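Local atomic coordinates of structural protein ORF273 (PDB entry 4ART), a protein that is a structural protein of the Acidianus two-tailed virus virion, thermo- and acido-stable and with a new fold, probably contributing to the particle's architecture. Residues 100-108 and 217-225; 120-129 and 175-186. All coordinates share one frame; numbering follows the deposited sequence.

The two contacts lie on opposite sides of the centre of the chain, their centres 34 Å apart and their nearest atoms about 18 Å apart. Helix 99-108 of interaction 1 is followed in the chain by helix 113-123 of interaction 2, and interaction 2 falls wholly between 100-108 and 217-225. Interaction 1 packs a helix next to the seven-stranded mixed sheet against the end of helix 210-221; interaction 2 packs the ends of helices 113-123 and 171-179 together and pairs the short strands that follow them, 127-128 and 185-186, in a separate parallel sheet. The two come together at the dimer interface, where Asn225 of one subunit hydrogen-bonds to Ala129 of the other and Phe228 packs on its Ile128.

Interaction 1 (100-108 and 217-225); sequences DEFLFDIDY and PYHYYVDHN
Phe104 pushes its ring from helix 100-108 into the turn formed by Pro217, Tyr218, Tyr221 and Val222. Its CB points toward 217-225, and with CG anti to the backbone N the ring lies beside the carbonyl carbon. CB lies 3.9 Å from Val222 CG2, and CG and CD2 rest against the same methyl. On the other branch, CD1 comes 3.8 Å from Tyr221 CD2, while CE1 meets the Pro217 carbonyl carbon at 3.6 Å. CE2 approaches Tyr218 CD2, and CZ ends 3.7 Å from Tyr218 N. Tyr218 turns its edge to the Phe104 face in an offset edge-to-face pair, planes at 79°. One turn on, Tyr108 receives Pro217 CB over one face of its ring in a CH-pi contact, 4.2 Å from the centroid. At the other end, His224 NE2 gives a weak hydrogen bond to Asp100 OD2 (3.2 Å, bent to 137°), the two side chains crossing at about a right angle. The axes of helical segments 100-108 and 217-221 run roughly antiparallel, at 152°. This surface contact joins helix 99-108, whose Phe102 packs on strands 87-96 and 139-146, to the end of helix 210-221, with Tyr108 also touching Ala236 of helix 229-242.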
loop_
_atom_site.group_PDB
_atom_site.type_symbol
_atom_site.label_atom_id
_atom_site.label_comp_id
_atom_site.label_asym_id
_atom_site.label_seq_id
_atom_site.Cartn_x
_atom_site.Cartn_y
_atom_site.Cartn_z
ATOM N N ASP A 100 14.818 4.783 5.283
ATOM C CA ASP A 100 13.974 4.438 6.419
ATOM C C ASP A 100 12.856 3.490 5.996
ATOM O O ASP A 100 12.543 2.546 6.721
ATOM C CB ASP A 100 13.407 5.711 7.058
ATOM C CG ASP A 100 14.464 6.662 7.605
ATOM O OD1 ASP A 100 15.324 6.208 8.417
ATOM O OD2 ASP A 100 14.444 7.853 7.220
ATOM N N GLU A 101 12.279 3.734 4.804
ATOM C CA GLU A 101 11.202 2.942 4.209
ATOM C C GLU A 101 11.743 1.590 3.782
ATOM O O GLU A 101 11.081 0.576 3.996
ATOM C CB GLU A 101 10.595 3.682 3.014
ATOM C CG GLU A 101 9.244 3.117 2.612
ATOM C CD GLU A 101 8.497 3.918 1.567
ATOM O OE1 GLU A 101 8.533 5.170 1.630
ATOM O OE2 GLU A 101 7.857 3.290 0.691
ATOM N N PHE A 102 12.950 1.576 3.193
ATOM C CA PHE A 102 13.667 0.361 2.812
ATOM C C PHE A 102 13.828 -0.549 4.039
ATOM O O PHE A 102 13.436 -1.707 3.991
ATOM C CB PHE A 102 15.057 0.725 2.226
ATOM C CG PHE A 102 15.981 -0.433 1.927
ATOM C CD1 PHE A 102 15.654 -1.375 0.954
ATOM C CD2 PHE A 102 17.212 -0.535 2.554
ATOM C CE1 PHE A 102 16.519 -2.431 0.661
ATOM C CE2 PHE A 102 18.080 -1.594 2.253
ATOM C CZ PHE A 102 17.729 -2.528 1.308
ATOM N N LEU A 103 14.342 -0.006 5.149
ATOM C CA LEU A 103 14.539 -0.777 6.392
ATOM C C LEU A 103 13.217 -1.254 6.967
ATOM O O LEU A 103 13.103 -2.404 7.387
ATOM C CB LEU A 103 15.318 0.049 7.422
ATOM C CG LEU A 103 16.752 0.422 7.065
ATOM C CD1 LEU A 103 17.367 1.211 8.198
ATOM C CD2 LEU A 103 17.606 -0.816 6.724
ATOM N N PHE A 104 12.190 -0.398 6.905
ATOM C CA PHE A 104 10.864 -0.772 7.382
ATOM C C PHE A 104 10.259 -1.918 6.544
ATOM O O PHE A 104 9.704 -2.865 7.095
ATOM C CB PHE A 104 9.940 0.449 7.463
ATOM C CG PHE A 104 8.555 0.095 7.901
ATOM C CD1 PHE A 104 8.274 -0.133 9.247
ATOM C CD2 PHE A 104 7.534 -0.036 6.972
ATOM C CE1 PHE A 104 7.001 -0.525 9.653
ATOM C CE2 PHE A 104 6.249 -0.383 7.388
ATOM C CZ PHE A 104 5.989 -0.620 8.729
ATOM N N ASP A 105 10.374 -1.831 5.220
ATOM C CA ASP A 105 9.896 -2.863 4.308
ATOM C C ASP A 105 10.621 -4.193 4.552
ATOM O O ASP A 105 9.977 -5.219 4.506
ATOM C CB ASP A 105 10.077 -2.425 2.843
ATOM C CG ASP A 105 9.138 -1.321 2.366
ATOM O OD1 ASP A 105 8.354 -0.790 3.206
ATOM O OD2 ASP A 105 9.221 -0.952 1.172
ATOM N N ILE A 106 11.950 -4.163 4.856
ATOM C CA ILE A 106 12.807 -5.335 5.167
ATOM C C ILE A 106 12.304 -6.040 6.428
ATOM O O ILE A 106 12.143 -7.259 6.449
ATOM C CB ILE A 106 14.298 -4.897 5.418
ATOM C CG1 ILE A 106 15.016 -4.448 4.152
ATOM C CG2 ILE A 106 15.127 -5.972 6.170
ATOM C CD1 ILE A 106 16.440 -3.897 4.465
ATOM N N ASP A 107 12.123 -5.249 7.490
ATOM C CA ASP A 107 11.780 -5.699 8.835
ATOM C C ASP A 107 10.287 -6.023 9.081
ATOM O O ASP A 107 9.978 -6.878 9.916
ATOM C CB ASP A 107 12.384 -4.715 9.872
ATOM C CG ASP A 107 13.899 -4.547 9.754
ATOM O OD1 ASP A 107 14.599 -5.573 9.527
ATOM O OD2 ASP A 107 14.389 -3.396 9.907
ATOM N N TYR A 108 9.373 -5.417 8.284
ATOM C CA TYR A 108 7.914 -5.585 8.385
ATOM C C TYR A 108 7.190 -5.812 7.054
ATOM O O TYR A 108 5.962 -5.746 7.021
ATOM C CB TYR A 108 7.277 -4.356 9.055
ATOM C CG TYR A 108 7.721 -4.101 10.476
ATOM C CD1 TYR A 108 8.867 -3.358 10.746
ATOM C CD2 TYR A 108 6.970 -4.560 11.554
ATOM C CE1 TYR A 108 9.284 -3.121 12.053
ATOM C CE2 TYR A 108 7.359 -4.299 12.869
ATOM C CZ TYR A 108 8.521 -3.584 13.113
ATOM O OH TYR A 108 8.913 -3.316 14.403
ATOM N N PRO A 217 3.683 0.664 13.533
ATOM C CA PRO A 217 5.125 0.785 13.256
ATOM C C PRO A 217 5.373 1.656 12.012
ATOM O O PRO A 217 6.417 2.302 11.932
ATOM C CB PRO A 217 5.590 -0.683 13.100
ATOM C CG PRO A 217 4.501 -1.508 13.682
ATOM C CD PRO A 217 3.242 -0.737 13.367
ATOM N N TYR A 218 4.390 1.744 11.071
ATOM C CA TYR A 218 4.521 2.609 9.910
ATOM C C TYR A 218 4.507 4.068 10.389
ATOM O O TYR A 218 5.274 4.894 9.881
ATOM C CB TYR A 218 3.378 2.317 8.893
ATOM C CG TYR A 218 3.477 3.121 7.613
ATOM C CD1 TYR A 218 2.954 4.401 7.531
ATOM C CD2 TYR A 218 4.120 2.606 6.488
ATOM C CE1 TYR A 218 3.073 5.160 6.366
ATOM C CE2 TYR A 218 4.223 3.346 5.306
ATOM C CZ TYR A 218 3.705 4.625 5.252
ATOM O OH TYR A 218 3.830 5.366 4.097
ATOM N N HIS A 219 3.616 4.376 11.357
ATOM C CA HIS A 219 3.488 5.710 11.936
ATOM C C HIS A 219 4.776 6.105 12.660
ATOM O O HIS A 219 5.232 7.236 12.529
ATOM C CB HIS A 219 2.266 5.775 12.865
ATOM C CG HIS A 219 0.948 5.691 12.155
ATOM N ND1 HIS A 219 0.784 6.150 10.840
ATOM C CD2 HIS A 219 -0.243 5.234 12.601
ATOM C CE1 HIS A 219 -0.488 5.949 10.539
ATOM N NE2 HIS A 219 -1.154 5.411 11.558
ATOM N N TYR A 220 5.398 5.157 13.365
ATOM C CA TYR A 220 6.662 5.386 14.064
ATOM C C TYR A 220 7.871 5.457 13.088
ATOM O O TYR A 220 8.658 6.385 13.176
ATOM C CB TYR A 220 6.860 4.291 15.178
ATOM C CG TYR A 220 8.178 4.391 15.912
ATOM C CD1 TYR A 220 8.568 5.575 16.530
ATOM C CD2 TYR A 220 9.040 3.304 15.984
ATOM C CE1 TYR A 220 9.800 5.679 17.184
ATOM C CE2 TYR A 220 10.281 3.402 16.614
ATOM C CZ TYR A 220 10.653 4.590 17.221
ATOM O OH TYR A 220 11.850 4.658 17.890
ATOM N N TYR A 221 8.010 4.530 12.160
ATOM C CA TYR A 221 9.214 4.519 11.326
ATOM C C TYR A 221 9.167 5.295 10.075
ATOM O O TYR A 221 10.185 5.878 9.694
ATOM C CB TYR A 221 9.598 3.085 10.961
ATOM C CG TYR A 221 10.087 2.280 12.132
ATOM C CD1 TYR A 221 11.335 2.531 12.705
ATOM C CD2 TYR A 221 9.338 1.217 12.633
ATOM C CE1 TYR A 221 11.814 1.757 13.759
ATOM C CE2 TYR A 221 9.816 0.425 13.684
ATOM C CZ TYR A 221 11.053 0.701 14.246
ATOM O OH TYR A 221 11.540 -0.074 15.286
ATOM N N VAL A 222 8.027 5.255 9.385
ATOM C CA VAL A 222 7.894 5.909 8.085
ATOM C C VAL A 222 7.316 7.327 8.210
ATOM O O VAL A 222 7.804 8.253 7.538
ATOM C CB VAL A 222 7.143 4.993 7.052
ATOM C CG1 VAL A 222 7.055 5.650 5.670
ATOM C CG2 VAL A 222 7.833 3.633 6.947
ATOM N N ASP A 223 6.311 7.514 9.096
ATOM C CA ASP A 223 5.774 8.860 9.335
ATOM C C ASP A 223 6.650 9.622 10.332
ATOM O O ASP A 223 6.408 10.813 10.549
ATOM C CB ASP A 223 4.288 8.855 9.754
ATOM C CG ASP A 223 3.348 8.383 8.653
ATOM O OD1 ASP A 223 3.474 8.882 7.507
ATOM O OD2 ASP A 223 2.470 7.533 8.941
ATOM N N HIS A 224 7.679 8.949 10.915
ATOM C CA HIS A 224 8.632 9.540 11.855
ATOM C C HIS A 224 7.975 10.221 13.060
ATOM O O HIS A 224 8.386 11.307 13.484
ATOM C CB HIS A 224 9.630 10.490 11.136
ATOM C CG HIS A 224 10.459 9.808 10.106
ATOM N ND1 HIS A 224 10.155 9.936 8.754
ATOM C CD2 HIS A 224 11.468 8.912 10.250
ATOM C CE1 HIS A 224 11.023 9.161 8.119
ATOM N NE2 HIS A 224 11.835 8.528 8.978
ATOM N N ASN A 225 6.936 9.580 13.596
ATOM C CA ASN A 225 6.229 10.128 14.735
ATOM C C ASN A 225 6.659 9.346 15.949
ATOM O O ASN A 225 6.288 8.183 16.078
ATOM C CB ASN A 225 4.702 10.064 14.511
ATOM C CG ASN A 225 3.971 10.864 15.556
ATOM O OD1 ASN A 225 4.178 10.688 16.753
ATOM N ND2 ASN A 225 3.177 11.817 15.137
#

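Interaction 2 (120-129 and 175-186); sequences YLEKAGFRIA and VEQKLGNKPRTI
Ile186 N donates to Arg127 O at 2.7 Å, the shortest of three backbone bonds that make 127-128 and 185-186 a two-stranded parallel beta-sheet. Arg127 N to Arg184 O and Ala129 N to Ile186 O (2.9 Å) complete the ladder. Before the strand, helix 113-123 ends in a Schellman motif at Gly125, whose positive phi turns the chain into Phe126. This buried ring is the centre of the contact. With CG anti to its own carbonyl carbon (chi1 -69°), it lies between the two sides of the bend 179-183: Leu179 CD1 sits over one face, and Pro183 CA over the opposite one, 3.7 Å from the centroid. Gly180 O lies at the ring edge, in its plane, and Val175 CG1 closes on CE1. Leu121 spreads its two methyls: CD2 to Val175 CG2 at 3.7 Å, CD1 to Ile186 CD1. Phe191 of helix 188-201 also touches Leu121, Ile128 and Ile186, and Glu190 of the same helix forms a salt bridge with Arg184. Ile128 and Ile186 lie on one face of the little sheet, Arg127 and Thr185 on the opposite one, where Thr185 OG1 lies 3.7 Å from Arg127 CB and Thr185 CG2 rests 3.3 Å from Ala129 O.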
loop_
_atom_site.group_PDB
_atom_site.type_symbol
_atom_site.label_atom_id
_atom_site.label_comp_id
_atom_site.label_asym_id
_atom_site.label_seq_id
_atom_site.Cartn_x
_atom_site.Cartn_y
_atom_site.Cartn_z
ATOM N N TYR A 120 -2.825 -20.234 1.436
ATOM C CA TYR A 120 -3.164 -21.276 2.427
ATOM C C TYR A 120 -4.370 -22.073 1.969
ATOM O O TYR A 120 -4.315 -23.305 1.979
ATOM C CB TYR A 120 -3.412 -20.709 3.855
ATOM C CG TYR A 120 -4.001 -21.753 4.797
ATOM C CD1 TYR A 120 -3.178 -22.645 5.483
ATOM C CD2 TYR A 120 -5.384 -21.896 4.945
ATOM C CE1 TYR A 120 -3.714 -23.661 6.280
ATOM C CE2 TYR A 120 -5.931 -22.885 5.766
ATOM C CZ TYR A 120 -5.093 -23.768 6.431
ATOM O OH TYR A 120 -5.643 -24.757 7.218
ATOM N N LEU A 121 -5.480 -21.378 1.593
ATOM C CA LEU A 121 -6.700 -22.037 1.142
ATOM C C LEU A 121 -6.447 -23.036 0.024
ATOM O O LEU A 121 -6.888 -24.179 0.112
ATOM C CB LEU A 121 -7.772 -21.025 0.735
ATOM C CG LEU A 121 -8.468 -20.252 1.868
ATOM C CD1 LEU A 121 -9.266 -19.117 1.307
ATOM C CD2 LEU A 121 -9.363 -21.145 2.727
ATOM N N GLU A 122 -5.695 -22.623 -0.994
ATOM C CA GLU A 122 -5.373 -23.454 -2.159
ATOM C C GLU A 122 -4.447 -24.611 -1.852
ATOM O O GLU A 122 -4.603 -25.691 -2.434
ATOM C CB GLU A 122 -4.827 -22.601 -3.296
ATOM C CG GLU A 122 -5.939 -21.761 -3.859
ATOM C CD GLU A 122 -5.629 -20.685 -4.875
ATOM O OE1 GLU A 122 -4.447 -20.469 -5.235
ATOM O OE2 GLU A 122 -6.610 -20.092 -5.368
ATOM N N LYS A 123 -3.499 -24.393 -0.937
ATOM C CA LYS A 123 -2.555 -25.421 -0.501
ATOM C C LYS A 123 -3.310 -26.472 0.309
ATOM O O LYS A 123 -2.964 -27.632 0.217
ATOM C CB LYS A 123 -1.376 -24.814 0.300
ATOM C CG LYS A 123 -0.104 -25.624 0.211
ATOM C CD LYS A 123 1.009 -25.112 1.107
ATOM C CE LYS A 123 2.192 -26.035 0.999
ATOM N NZ LYS A 123 3.417 -25.474 1.627
ATOM N N ALA A 124 -4.369 -26.070 1.051
ATOM C CA ALA A 124 -5.201 -26.964 1.870
ATOM C C ALA A 124 -6.272 -27.720 1.063
ATOM O O ALA A 124 -6.982 -28.550 1.629
ATOM C CB ALA A 124 -5.853 -26.187 3.009
ATOM N N GLY A 125 -6.389 -27.426 -0.234
ATOM C CA GLY A 125 -7.338 -28.094 -1.116
ATOM C C GLY A 125 -8.587 -27.308 -1.463
ATOM O O GLY A 125 -9.390 -27.777 -2.271
ATOM N N PHE A 126 -8.799 -26.143 -0.825
ATOM C CA PHE A 126 -9.956 -25.308 -1.147
ATOM C C PHE A 126 -9.726 -24.606 -2.508
ATOM O O PHE A 126 -8.583 -24.423 -2.941
ATOM C CB PHE A 126 -10.221 -24.267 -0.037
ATOM C CG PHE A 126 -10.706 -24.836 1.277
ATOM C CD1 PHE A 126 -9.808 -25.221 2.263
ATOM C CD2 PHE A 126 -12.062 -24.988 1.526
ATOM C CE1 PHE A 126 -10.268 -25.755 3.486
ATOM C CE2 PHE A 126 -12.526 -25.493 2.754
ATOM C CZ PHE A 126 -11.629 -25.872 3.730
ATOM N N ARG A 127 -10.818 -24.297 -3.211
ATOM C CA ARG A 127 -10.825 -23.579 -4.497
ATOM C C ARG A 127 -11.624 -22.288 -4.297
ATOM O O ARG A 127 -12.696 -22.346 -3.707
ATOM C CB ARG A 127 -11.438 -24.444 -5.633
ATOM C CG ARG A 127 -10.401 -25.340 -6.320
ATOM C CD ARG A 127 -10.940 -26.031 -7.570
ATOM N NE ARG A 127 -9.867 -26.537 -8.440
ATOM C CZ ARG A 127 -9.317 -27.751 -8.350
ATOM N NH1 ARG A 127 -9.729 -28.610 -7.426
ATOM N NH2 ARG A 127 -8.346 -28.109 -9.183
ATOM N N ILE A 128 -11.077 -21.131 -4.711
ATOM C CA ILE A 128 -11.742 -19.834 -4.580
ATOM C C ILE A 128 -12.438 -19.570 -5.909
ATOM O O ILE A 128 -11.777 -19.389 -6.945
ATOM C CB ILE A 128 -10.764 -18.681 -4.116
ATOM C CG1 ILE A 128 -10.051 -19.041 -2.802
ATOM C CG2 ILE A 128 -11.478 -17.331 -3.977
ATOM C CD1 ILE A 128 -8.761 -18.360 -2.568
ATOM N N ALA A 129 -13.787 -19.662 -5.882
ATOM C CA ALA A 129 -14.666 -19.481 -7.035
ATOM C C ALA A 129 -14.087 -20.147 -8.310
ATOM O O ALA A 129 -13.670 -21.307 -8.231
ATOM C CB ALA A 129 -14.973 -18.005 -7.243
ATOM N N VAL A 175 -10.352 -20.659 9.235
ATOM C CA VAL A 175 -10.835 -21.389 8.049
ATOM C C VAL A 175 -11.635 -22.588 8.542
ATOM O O VAL A 175 -12.703 -22.832 8.018
ATOM C CB VAL A 175 -9.678 -21.785 7.069
ATOM C CG1 VAL A 175 -10.126 -22.802 6.037
ATOM C CG2 VAL A 175 -9.112 -20.558 6.367
ATOM N N GLU A 176 -11.146 -23.307 9.583
ATOM C CA GLU A 176 -11.836 -24.476 10.147
ATOM C C GLU A 176 -13.165 -24.089 10.787
ATOM O O GLU A 176 -14.180 -24.721 10.496
ATOM C CB GLU A 176 -10.947 -25.233 11.137
ATOM C CG GLU A 176 -11.328 -26.697 11.278
ATOM C CD GLU A 176 -10.284 -27.578 11.939
ATOM O OE1 GLU A 176 -9.072 -27.324 11.743
ATOM O OE2 GLU A 176 -10.681 -28.572 12.590
ATOM N N GLN A 177 -13.170 -23.021 11.598
ATOM C CA GLN A 177 -14.369 -22.518 12.255
ATOM C C GLN A 177 -15.434 -22.071 11.238
ATOM O O GLN A 177 -16.612 -22.369 11.404
ATOM C CB GLN A 177 -13.996 -21.353 13.192
ATOM C CG GLN A 177 -15.103 -20.956 14.173
ATOM C CD GLN A 177 -15.327 -21.993 15.264
ATOM O OE1 GLN A 177 -14.450 -22.816 15.588
ATOM N NE2 GLN A 177 -16.517 -21.981 15.848
ATOM N N LYS A 178 -15.011 -21.396 10.163
ATOM C CA LYS A 178 -15.918 -20.874 9.139
ATOM C C LYS A 178 -16.304 -21.853 8.016
ATOM O O LYS A 178 -17.455 -21.848 7.590
ATOM C CB LYS A 178 -15.377 -19.550 8.566
ATOM C CG LYS A 178 -16.458 -18.621 7.987
ATOM C CD LYS A 178 -17.105 -17.719 9.049
ATOM C CE LYS A 178 -17.998 -16.675 8.422
ATOM N NZ LYS A 178 -18.176 -15.506 9.325
ATOM N N LEU A 179 -15.364 -22.674 7.531
ATOM C CA LEU A 179 -15.621 -23.568 6.388
ATOM C C LEU A 179 -15.679 -25.044 6.684
ATOM O O LEU A 179 -16.216 -25.795 5.882
ATOM C CB LEU A 179 -14.559 -23.348 5.282
ATOM C CG LEU A 179 -14.277 -21.927 4.817
ATOM C CD1 LEU A 179 -13.095 -21.916 3.852
ATOM C CD2 LEU A 179 -15.483 -21.316 4.152
ATOM N N GLY A 180 -15.041 -25.464 7.758
ATOM C CA GLY A 180 -14.919 -26.877 8.082
ATOM C C GLY A 180 -13.599 -27.439 7.591
ATOM O O GLY A 180 -12.735 -26.688 7.132
ATOM N N ASN A 181 -13.369 -28.733 7.823
ATOM C CA ASN A 181 -12.098 -29.345 7.438
ATOM C C ASN A 181 -12.087 -29.877 6.003
ATOM O O ASN A 181 -11.023 -29.950 5.390
ATOM C CB ASN A 181 -11.620 -30.390 8.475
ATOM C CG ASN A 181 -10.221 -30.151 9.036
ATOM O OD1 ASN A 181 -9.703 -29.020 9.080
ATOM N ND2 ASN A 181 -9.578 -31.222 9.507
ATOM N N LYS A 182 -13.257 -30.202 5.460
ATOM C CA LYS A 182 -13.365 -30.722 4.102
ATOM C C LYS A 182 -13.183 -29.607 3.053
ATOM O O LYS A 182 -13.975 -28.655 3.017
ATOM C CB LYS A 182 -14.693 -31.476 3.901
ATOM C CG LYS A 182 -14.722 -32.381 2.665
ATOM C CD LYS A 182 -16.123 -32.474 2.024
ATOM C CE LYS A 182 -17.054 -33.492 2.660
ATOM N NZ LYS A 182 -16.688 -34.894 2.318
ATOM N N PRO A 183 -12.142 -29.718 2.191
ATOM C CA PRO A 183 -11.955 -28.726 1.121
ATOM C C PRO A 183 -13.032 -28.844 0.042
ATOM O O PRO A 183 -13.483 -29.952 -0.281
ATOM C CB PRO A 183 -10.576 -29.070 0.563
ATOM C CG PRO A 183 -9.965 -30.029 1.557
ATOM C CD PRO A 183 -11.116 -30.770 2.109
ATOM N N ARG A 184 -13.432 -27.681 -0.509
ATOM C CA ARG A 184 -14.462 -27.386 -1.499
ATOM C C ARG A 184 -14.177 -26.011 -2.148
ATOM O O ARG A 184 -13.244 -25.312 -1.752
ATOM C CB ARG A 184 -15.857 -27.356 -0.816
ATOM C CG ARG A 184 -15.998 -26.399 0.388
ATOM C CD ARG A 184 -17.461 -26.117 0.667
ATOM N NE ARG A 184 -17.655 -25.318 1.875
ATOM C CZ ARG A 184 -18.006 -24.036 1.894
ATOM N NH1 ARG A 184 -18.180 -23.371 0.763
ATOM N NH2 ARG A 184 -18.167 -23.404 3.046
ATOM N N THR A 185 -15.002 -25.633 -3.137
ATOM C CA THR A 185 -14.933 -24.328 -3.769
ATOM C C THR A 185 -15.681 -23.372 -2.844
ATOM O O THR A 185 -16.824 -23.650 -2.472
ATOM C CB THR A 185 -15.554 -24.351 -5.176
ATOM O OG1 THR A 185 -14.991 -25.427 -5.927
ATOM C CG2 THR A 185 -15.352 -23.023 -5.920
ATOM N N ILE A 186 -15.051 -22.262 -2.478
ATOM C CA ILE A 186 -15.681 -21.234 -1.642
ATOM C C ILE A 186 -16.070 -20.032 -2.512
ATOM O O ILE A 186 -15.488 -19.831 -3.583
ATOM C CB ILE A 186 -14.772 -20.846 -0.437
ATOM C CG1 ILE A 186 -13.497 -20.094 -0.875
ATOM C CG2 ILE A 186 -14.444 -22.080 0.393
ATOM C CD1 ILE A 186 -12.956 -19.129 0.121
#